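Local coordinates for protein putative secreted lipase (Streptomyces sp. W007, PDB 5H6B) that hydrolyses the ester bonds of triacylglycerols as a thermostable lipase, probably secreted, of the alpha/beta-hydrolase clan, at residues F39-I43 against F61-Y65; S83-D88 against M114-Y118; Y52-Y58 against A247-D251. All coordinates share one frame; numbering follows the deposited sequence.

How the contacts relate
Contacts 1 and 2 are buried, while contact 3, about 19 Å from contact 1 between centres, is only partly so. The first two touch: Leu63 packs on Leu87, and Tyr65 on Ser83, Gln86 and Met114, residues of contact 2's segments. Contacts 1 and 3 share no such touch, but helix 49-54 in contact 3 runs on into strand 59-63, used by contact 1. Their chemistry differs with place. Contact 1, a loop against a strand end, is polar and leads to a zinc ion; contact 2 joins two helices mainly through apolar groups, with a zinc-binding aspartate at its edge; contact 3 joins a helix end to helix 240-250 by a leucine pair, a tyrosine and one water.

Contact 1 of 3, residues F39-I43 against F61-Y65. With ZN (zinc ion), chain C.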
loop_
_atom_site.group_PDB
_atom_site.type_symbol
_atom_site.label_atom_id
_atom_site.label_comp_id
_atom_site.label_asym_id
_atom_site.label_seq_id
_atom_site.Cartn_x
_atom_site.Cartn_y
_atom_site.Cartn_z
ATOM N N PHE A 39 -5.597 10.387 -3.036
ATOM C CA PHE A 39 -6.975 10.805 -2.694
ATOM C C PHE A 39 -7.665 9.953 -1.635
ATOM O O PHE A 39 -8.877 10.040 -1.503
ATOM C CB PHE A 39 -7.919 10.874 -3.911
ATOM C CG PHE A 39 -7.346 11.565 -5.112
ATOM C CD1 PHE A 39 -6.758 12.814 -5.002
ATOM C CD2 PHE A 39 -7.451 10.984 -6.371
ATOM C CE1 PHE A 39 -6.265 13.466 -6.121
ATOM C CE2 PHE A 39 -6.944 11.625 -7.495
ATOM C CZ PHE A 39 -6.350 12.874 -7.368
ATOM N N GLY A 40 -6.913 9.152 -0.885
ATOM C CA GLY A 40 -7.482 8.255 0.102
ATOM C C GLY A 40 -7.177 8.737 1.503
ATOM O O GLY A 40 -6.471 9.730 1.697
ATOM N N ASN A 41 -7.692 8.002 2.482
ATOM C CA ASN A 41 -7.389 8.253 3.883
ATOM C C ASN A 41 -7.323 6.944 4.670
ATOM O O ASN A 41 -7.575 5.850 4.129
ATOM C CB ASN A 41 -8.442 9.217 4.474
ATOM C CG ASN A 41 -9.836 8.643 4.419
ATOM O OD1 ASN A 41 -10.108 7.620 5.027
ATOM N ND2 ASN A 41 -10.723 9.287 3.674
ATOM N N SER A 42 -7.011 7.086 5.955
ATOM C CA SER A 42 -6.803 5.967 6.867
ATOM C C SER A 42 -7.998 5.072 7.111
ATOM O O SER A 42 -7.806 3.942 7.589
ATOM C CB SER A 42 -6.341 6.485 8.224
ATOM O OG SER A 42 -7.375 7.227 8.814
ATOM N N ILE A 43 -9.210 5.575 6.855
ATOM C CA ILE A 43 -10.440 4.804 7.122
ATOM C C ILE A 43 -11.053 4.218 5.851
ATOM O O ILE A 43 -11.280 3.017 5.776
ATOM C CB ILE A 43 -11.510 5.645 7.864
ATOM C CG1 ILE A 43 -10.954 6.209 9.175
ATOM C CG2 ILE A 43 -12.785 4.836 8.109
ATOM C CD1 ILE A 43 -10.198 5.215 10.029
ATOM N N PHE A 61 -3.170 -1.231 11.901
ATOM C CA PHE A 61 -3.053 0.215 12.066
ATOM C C PHE A 61 -3.055 0.851 10.689
ATOM O O PHE A 61 -2.571 0.238 9.731
ATOM C CB PHE A 61 -1.762 0.575 12.796
ATOM C CG PHE A 61 -1.725 0.091 14.214
ATOM C CD1 PHE A 61 -1.335 -1.214 14.508
ATOM C CD2 PHE A 61 -2.113 0.935 15.264
ATOM C CE1 PHE A 61 -1.327 -1.669 15.814
ATOM C CE2 PHE A 61 -2.103 0.479 16.569
ATOM C CZ PHE A 61 -1.706 -0.821 16.845
ATOM N N SER A 62 -3.618 2.054 10.579
ATOM C CA SER A 62 -3.677 2.768 9.299
ATOM C C SER A 62 -3.436 4.244 9.516
ATOM O O SER A 62 -4.011 4.822 10.423
ATOM C CB SER A 62 -5.037 2.554 8.653
ATOM O OG SER A 62 -6.067 3.124 9.446
ATOM N N LEU A 63 -2.579 4.847 8.700
ATOM C CA LEU A 63 -2.233 6.271 8.840
ATOM C C LEU A 63 -2.822 7.123 7.744
ATOM O O LEU A 63 -3.090 6.641 6.631
ATOM C CB LEU A 63 -0.709 6.474 8.802
ATOM C CG LEU A 63 0.019 6.665 7.448
ATOM C CD1 LEU A 63 1.452 7.143 7.635
ATOM C CD2 LEU A 63 -0.005 5.386 6.621
ATOM N N ASP A 64 -2.931 8.412 8.047
ATOM C CA ASP A 64 -3.181 9.451 7.058
ATOM C C ASP A 64 -1.837 10.044 6.660
ATOM O O ASP A 64 -1.026 10.266 7.515
ATOM C CB ASP A 64 -4.024 10.569 7.688
ATOM C CG ASP A 64 -5.493 10.484 7.355
ATOM O OD1 ASP A 64 -5.966 9.524 6.715
ATOM O OD2 ASP A 64 -6.190 11.449 7.716
ATOM N N TYR A 65 -1.627 10.381 5.393
ATOM C CA TYR A 65 -0.334 10.921 4.927
ATOM C C TYR A 65 -0.605 11.813 3.732
ATOM O O TYR A 65 -1.553 11.556 3.013
ATOM C CB TYR A 65 0.677 9.799 4.574
ATOM C CG TYR A 65 0.440 9.068 3.258
ATOM C CD1 TYR A 65 0.819 9.635 2.043
ATOM C CD2 TYR A 65 -0.155 7.816 3.230
ATOM C CE1 TYR A 65 0.609 8.985 0.840
ATOM C CE2 TYR A 65 -0.373 7.157 2.030
ATOM C CZ TYR A 65 0.016 7.745 0.831
ATOM O OH TYR A 65 -0.189 7.121 -0.388
HETATM ZN ZN ZN C . -7.697 12.229 6.988
#
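Ser42 lays its CB against the end of strand 59-63, 3.6 Å from Leu63 C and just as far from Ser62 OG. Here the loop that follows strand 32-35 folds back over the neighbouring strand of the parallel sheet in this alpha/beta-hydrolase fold. Two hydrogen bonds fasten the loop backbone. Ser42 N gives its hydrogen to Asp64 OD1 at 2.8 Å, meeting that oxygen nearly along its C-O axis, and Ser62 OG donates to Ser42 O at 2.7 Å from a position tilted 28° off the carbonyl plane. With chi1 at 64°, Ser62 OG sits between its own backbone N and carbonyl carbon and also serves Trp17 NE1. Replacing this serine by an alanine removes the hydroxyl, and Ser42 O and the Trp17 indole N-H would probably each lose a partner. Ser42 OG adds a weak bond to Asp64 OD1. The loop is shaped by Asn41, whose OD1 accepts from Ile43 N in an Asx turn, and from Asp44 N as well. Asp64 thus splits its carboxylate between two tasks: OD1 takes the loop amide, while OD2 joins His75 in binding a zinc ion, 1.9 Å from the metal.

Contact 2 of 3, residues S83-D88 against M114-Y118; sequences SAEQLD and MPNYY
Leu87 pushes its CD2 methyl into the angle between Met114, Pro115 and Tyr118; Tyr118, Leu87 and Met114 share most of this helix-to-helix interface. Leu87 points toward helix 115-121, and CG anti to the backbone N (chi1 174°) carries CD2 to 3.5 Å from Met114 SD, with Pro115 CB and CG close by. It meets the Tyr118 side chain at about a right angle: Leu87 CG stands 4.2 Å above one face of the ring, displaced toward the rim. In Met114, bends at chi2 and chi3 bring SD to 3.7 Å from Ala84 CA and CE to Ser83 O. In the alpha/beta-hydrolase fold these helices pack against the central sheet, and Val35 of strand 32-35 touches both Leu87 and Met114. Pro115 also touches what is probably the nucleophile elbow of the fold. Tyr118 turns its ring past the next residue of helix 80-98, with CE1 3.5 Å from Asp88 CA and equally near Asp88 OD1; ring and carboxylate planes stand 53° apart. That carboxylate, with Asp92, binds a zinc ion. One turn back, Ala84 CB closes on Tyr117 CD1 at 3.6 Å, and the Tyr117 ring carries on to meet Phe121 and Phe176.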
loop_
_atom_site.group_PDB
_atom_site.type_symbol
_atom_site.label_atom_id
_atom_site.label_comp_id
_atom_site.label_asym_id
_atom_site.label_seq_id
_atom_site.Cartn_x
_atom_site.Cartn_y
_atom_site.Cartn_z
ATOM N N SER A 83 5.718 12.546 2.905
ATOM C CA SER A 83 4.801 11.447 3.225
ATOM C C SER A 83 5.532 10.226 3.815
ATOM O O SER A 83 5.063 9.603 4.787
ATOM C CB SER A 83 3.977 11.058 2.001
ATOM O OG SER A 83 3.030 12.072 1.684
ATOM N N ALA A 84 6.684 9.905 3.237
ATOM C CA ALA A 84 7.524 8.825 3.746
ATOM C C ALA A 84 8.018 9.106 5.158
ATOM O O ALA A 84 8.170 8.173 5.942
ATOM C CB ALA A 84 8.703 8.576 2.808
ATOM N N GLU A 85 8.266 10.377 5.484
ATOM C CA GLU A 85 8.651 10.747 6.852
ATOM C C GLU A 85 7.493 10.571 7.814
ATOM O O GLU A 85 7.700 10.103 8.929
ATOM C CB GLU A 85 9.232 12.168 6.933
ATOM C CG GLU A 85 9.594 12.675 8.345
ATOM C CD GLU A 85 10.447 11.709 9.198
ATOM O OE1 GLU A 85 11.315 10.979 8.648
ATOM O OE2 GLU A 85 10.247 11.684 10.443
ATOM N N GLN A 86 6.271 10.904 7.394
ATOM C CA GLN A 86 5.079 10.632 8.242
ATOM C C GLN A 86 4.936 9.137 8.547
ATOM O O GLN A 86 4.589 8.740 9.667
ATOM C CB GLN A 86 3.797 11.118 7.575
ATOM C CG GLN A 86 3.688 12.611 7.407
ATOM C CD GLN A 86 2.460 12.978 6.618
ATOM O OE1 GLN A 86 2.444 12.909 5.393
ATOM N NE2 GLN A 86 1.414 13.366 7.316
ATOM N N LEU A 87 5.196 8.322 7.526
ATOM C CA LEU A 87 5.163 6.864 7.653
ATOM C C LEU A 87 6.213 6.390 8.664
ATOM O O LEU A 87 5.919 5.536 9.512
ATOM C CB LEU A 87 5.383 6.203 6.278
ATOM C CG LEU A 87 5.525 4.681 6.241
ATOM C CD1 LEU A 87 4.248 4.019 6.723
ATOM C CD2 LEU A 87 5.900 4.197 4.846
ATOM N N ASP A 88 7.415 6.964 8.560
ATOM C CA ASP A 88 8.520 6.720 9.503
ATOM C C ASP A 88 8.087 6.909 10.959
ATOM O O ASP A 88 8.165 5.957 11.757
ATOM C CB ASP A 88 9.718 7.626 9.156
ATOM C CG ASP A 88 11.008 7.252 9.893
ATOM O OD1 ASP A 88 11.013 6.353 10.776
ATOM O OD2 ASP A 88 12.028 7.893 9.562
ATOM N N MET A 114 5.241 4.499 -2.080
ATOM C CA MET A 114 5.880 5.421 -1.127
ATOM C C MET A 114 6.731 4.788 -0.002
ATOM O O MET A 114 7.761 5.350 0.335
ATOM C CB MET A 114 4.819 6.362 -0.512
ATOM C CG MET A 114 5.297 7.236 0.647
ATOM S SD MET A 114 5.155 6.410 2.234
ATOM C CE MET A 114 3.504 6.923 2.717
ATOM N N PRO A 115 6.294 3.665 0.615
ATOM C CA PRO A 115 7.138 2.979 1.632
ATOM C C PRO A 115 8.559 2.537 1.169
ATOM O O PRO A 115 9.463 2.387 1.999
ATOM C CB PRO A 115 6.308 1.757 1.999
ATOM C CG PRO A 115 4.891 2.186 1.773
ATOM C CD PRO A 115 4.927 3.114 0.592
ATOM N N ASN A 116 8.753 2.347 -0.135
ATOM C CA ASN A 116 10.083 2.065 -0.673
ATOM C C ASN A 116 11.063 3.221 -0.440
ATOM O O ASN A 116 12.266 2.993 -0.281
ATOM C CB ASN A 116 9.992 1.705 -2.151
ATOM C CG ASN A 116 9.175 0.445 -2.384
ATOM O OD1 ASN A 116 8.094 0.479 -2.977
ATOM N ND2 ASN A 116 9.668 -0.666 -1.892
ATOM N N TYR A 117 10.546 4.453 -0.388
ATOM C CA TYR A 117 11.349 5.606 0.013
ATOM C C TYR A 117 11.789 5.497 1.486
ATOM O O TYR A 117 12.948 5.759 1.830
ATOM C CB TYR A 117 10.571 6.898 -0.208
ATOM C CG TYR A 117 11.439 8.138 -0.191
ATOM C CD1 TYR A 117 11.809 8.742 1.010
ATOM C CD2 TYR A 117 11.908 8.693 -1.374
ATOM C CE1 TYR A 117 12.620 9.862 1.030
ATOM C CE2 TYR A 117 12.710 9.825 -1.364
ATOM C CZ TYR A 117 13.062 10.399 -0.161
ATOM O OH TYR A 117 13.844 11.519 -0.150
ATOM N N TYR A 118 10.848 5.116 2.344
ATOM C CA TYR A 118 11.119 4.901 3.767
ATOM C C TYR A 118 12.124 3.763 3.954
ATOM O O TYR A 118 13.073 3.901 4.716
ATOM C CB TYR A 118 9.796 4.637 4.485
ATOM C CG TYR A 118 9.824 3.977 5.843
ATOM C CD1 TYR A 118 10.336 4.632 6.965
ATOM C CD2 TYR A 118 9.237 2.730 6.029
ATOM C CE1 TYR A 118 10.320 4.035 8.214
ATOM C CE2 TYR A 118 9.209 2.133 7.274
ATOM C CZ TYR A 118 9.761 2.788 8.363
ATOM O OH TYR A 118 9.710 2.177 9.587
#

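Contact 3 of 3, residues Y52-Y58 against A247-D251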
loop_
_atom_site.group_PDB
_atom_site.type_symbol
_atom_site.label_atom_id
_atom_site.label_comp_id
_atom_site.label_asym_id
_atom_site.label_seq_id
_atom_site.Cartn_x
_atom_site.Cartn_y
_atom_site.Cartn_z
ATOM N N TYR A 52 -11.205 -7.433 7.664
ATOM C CA TYR A 52 -10.825 -8.738 7.128
ATOM C C TYR A 52 -9.569 -9.281 7.815
ATOM O O TYR A 52 -9.493 -10.467 8.118
ATOM C CB TYR A 52 -10.612 -8.590 5.628
ATOM C CG TYR A 52 -10.254 -9.820 4.842
ATOM C CD1 TYR A 52 -8.925 -10.272 4.783
ATOM C CD2 TYR A 52 -11.225 -10.497 4.086
ATOM C CE1 TYR A 52 -8.585 -11.381 4.031
ATOM C CE2 TYR A 52 -10.887 -11.606 3.326
ATOM C CZ TYR A 52 -9.565 -12.039 3.300
ATOM O OH TYR A 52 -9.224 -13.133 2.563
ATOM N N LEU A 53 -8.598 -8.409 8.065
ATOM C CA LEU A 53 -7.394 -8.793 8.790
ATOM C C LEU A 53 -7.631 -8.912 10.289
ATOM O O LEU A 53 -7.067 -9.798 10.925
ATOM C CB LEU A 53 -6.250 -7.820 8.517
ATOM C CG LEU A 53 -5.759 -7.830 7.070
ATOM C CD1 LEU A 53 -4.632 -6.818 6.913
ATOM C CD2 LEU A 53 -5.315 -9.220 6.642
ATOM N N VAL A 54 -8.465 -8.040 10.851
ATOM C CA VAL A 54 -8.827 -8.139 12.266
ATOM C C VAL A 54 -9.474 -9.496 12.567
ATOM O O VAL A 54 -9.182 -10.100 13.596
ATOM C CB VAL A 54 -9.734 -6.968 12.708
ATOM C CG1 VAL A 54 -10.350 -7.211 14.086
ATOM C CG2 VAL A 54 -8.930 -5.677 12.732
ATOM N N ASN A 55 -10.306 -9.988 11.649
ATOM C CA ASN A 55 -10.968 -11.294 11.806
ATOM C C ASN A 55 -10.042 -12.494 11.652
ATOM O O ASN A 55 -10.435 -13.599 11.995
ATOM C CB ASN A 55 -12.118 -11.457 10.801
ATOM C CG ASN A 55 -13.219 -10.427 10.986
ATOM O OD1 ASN A 55 -13.355 -9.811 12.048
ATOM N ND2 ASN A 55 -14.004 -10.223 9.938
ATOM N N ARG A 56 -8.854 -12.283 11.089
ATOM C CA ARG A 56 -7.798 -13.287 11.045
ATOM C C ARG A 56 -6.737 -13.090 12.146
ATOM O O ARG A 56 -5.688 -13.731 12.120
ATOM C CB ARG A 56 -7.184 -13.296 9.644
ATOM C CG ARG A 56 -8.168 -13.826 8.611
ATOM C CD ARG A 56 -7.846 -13.411 7.190
ATOM N NE ARG A 56 -8.700 -14.143 6.252
ATOM C CZ ARG A 56 -9.986 -13.887 6.002
ATOM N NH1 ARG A 56 -10.634 -12.873 6.593
ATOM N NH2 ARG A 56 -10.636 -14.658 5.136
ATOM N N GLY A 57 -7.023 -12.210 13.112
ATOM C CA GLY A 57 -6.248 -12.085 14.348
ATOM C C GLY A 57 -5.067 -11.133 14.359
ATOM O O GLY A 57 -4.204 -11.255 15.213
ATOM N N TYR A 58 -5.026 -10.184 13.427
ATOM C CA TYR A 58 -3.951 -9.191 13.379
ATOM C C TYR A 58 -4.328 -7.940 14.164
ATOM O O TYR A 58 -5.508 -7.553 14.205
ATOM C CB TYR A 58 -3.647 -8.781 11.924
ATOM C CG TYR A 58 -3.059 -9.885 11.057
ATOM C CD1 TYR A 58 -3.887 -10.794 10.394
ATOM C CD2 TYR A 58 -1.679 -10.010 10.889
ATOM C CE1 TYR A 58 -3.362 -11.797 9.598
ATOM C CE2 TYR A 58 -1.143 -11.024 10.100
ATOM C CZ TYR A 58 -1.988 -11.902 9.454
ATOM O OH TYR A 58 -1.479 -12.897 8.667
ATOM N N ALA A 247 -3.476 -11.720 2.809
ATOM C CA ALA A 247 -3.412 -12.576 3.996
ATOM C C ALA A 247 -2.395 -13.739 3.831
ATOM O O ALA A 247 -1.756 -14.112 4.782
ATOM C CB ALA A 247 -4.792 -13.110 4.339
ATOM N N ASN A 248 -2.226 -14.264 2.615
ATOM C CA ASN A 248 -1.168 -15.254 2.339
ATOM C C ASN A 248 0.209 -14.687 2.569
ATOM O O ASN A 248 1.024 -15.326 3.251
ATOM C CB ASN A 248 -1.234 -15.790 0.909
ATOM C CG ASN A 248 -2.377 -16.748 0.711
ATOM O OD1 ASN A 248 -2.909 -17.282 1.672
ATOM N ND2 ASN A 248 -2.757 -16.984 -0.535
ATOM N N ALA A 249 0.466 -13.501 2.006
ATOM C CA ALA A 249 1.768 -12.841 2.156
ATOM C C ALA A 249 2.071 -12.459 3.614
ATOM O O ALA A 249 3.226 -12.493 4.037
ATOM C CB ALA A 249 1.853 -11.616 1.267
ATOM N N LEU A 250 1.052 -12.102 4.386
ATOM C CA LEU A 250 1.278 -11.740 5.795
ATOM C C LEU A 250 1.557 -12.942 6.717
ATOM O O LEU A 250 2.048 -12.760 7.829
ATOM C CB LEU A 250 0.095 -10.936 6.339
ATOM C CG LEU A 250 -0.127 -9.541 5.744
ATOM C CD1 LEU A 250 -1.433 -8.957 6.266
ATOM C CD2 LEU A 250 1.031 -8.603 6.040
ATOM N N ASP A 251 1.217 -14.152 6.271
ATOM C CA ASP A 251 1.477 -15.384 7.032
ATOM C C ASP A 251 1.739 -16.563 6.058
ATOM O O ASP A 251 0.887 -17.446 5.889
ATOM C CB ASP A 251 0.288 -15.651 7.953
ATOM C CG ASP A 251 0.445 -16.911 8.774
ATOM O OD1 ASP A 251 1.573 -17.420 8.931
ATOM O OD2 ASP A 251 -0.589 -17.387 9.265
HETATM O O HOH W 1 1.417 -13.375 10.384
#
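Leu53 and Leu250 meet at about a right angle, with both methyls of Leu53 near Leu250 CD1 (Leu53 CD1 at 3.9 Å). They join the C-terminal end of helix 49-54, which closes in a Schellman motif, to the last turn of helix 240-250, on one side of the parallel sheet of this alpha/beta-hydrolase fold. Gly57, with positive phi, is the C-prime residue of that motif: Tyr58 N returns to Leu53 O and Gly57 N to Val54 O, after which the chain enters strand 59-63.

The other apolar contacts flank the leucines. Tyr58 comes in obliquely, its CZ 3.9 Å from Leu250 CB, and its hydroxyl continues past that carbon to lie 3.3 Å from Asp251 CB. Val32 of strand 32-35 touches Leu53, Tyr58 and Leu250. At the outer side, Ala247 CB sits at the ring edge of Tyr52, 4.2 Å from Tyr52 CE1, and touches Arg56 CD.

Among the polar side chains, Arg56 runs extended from CG to NE and swings its guanidinium over the Tyr52 ring, NH1 lying 3.3 Å above the ring plane and over its centre. The same NH1 donates to Tyr52 O at 3.1 Å, which should help fix the tyrosine and arginine as a pair beside Ala247. Asp251 directs its carboxylate to a salt bridge with Arg254. Between the segments one water donates to Leu250 O at 2.7 Å and makes a weak, 3.4 Å bond with Tyr58 OH.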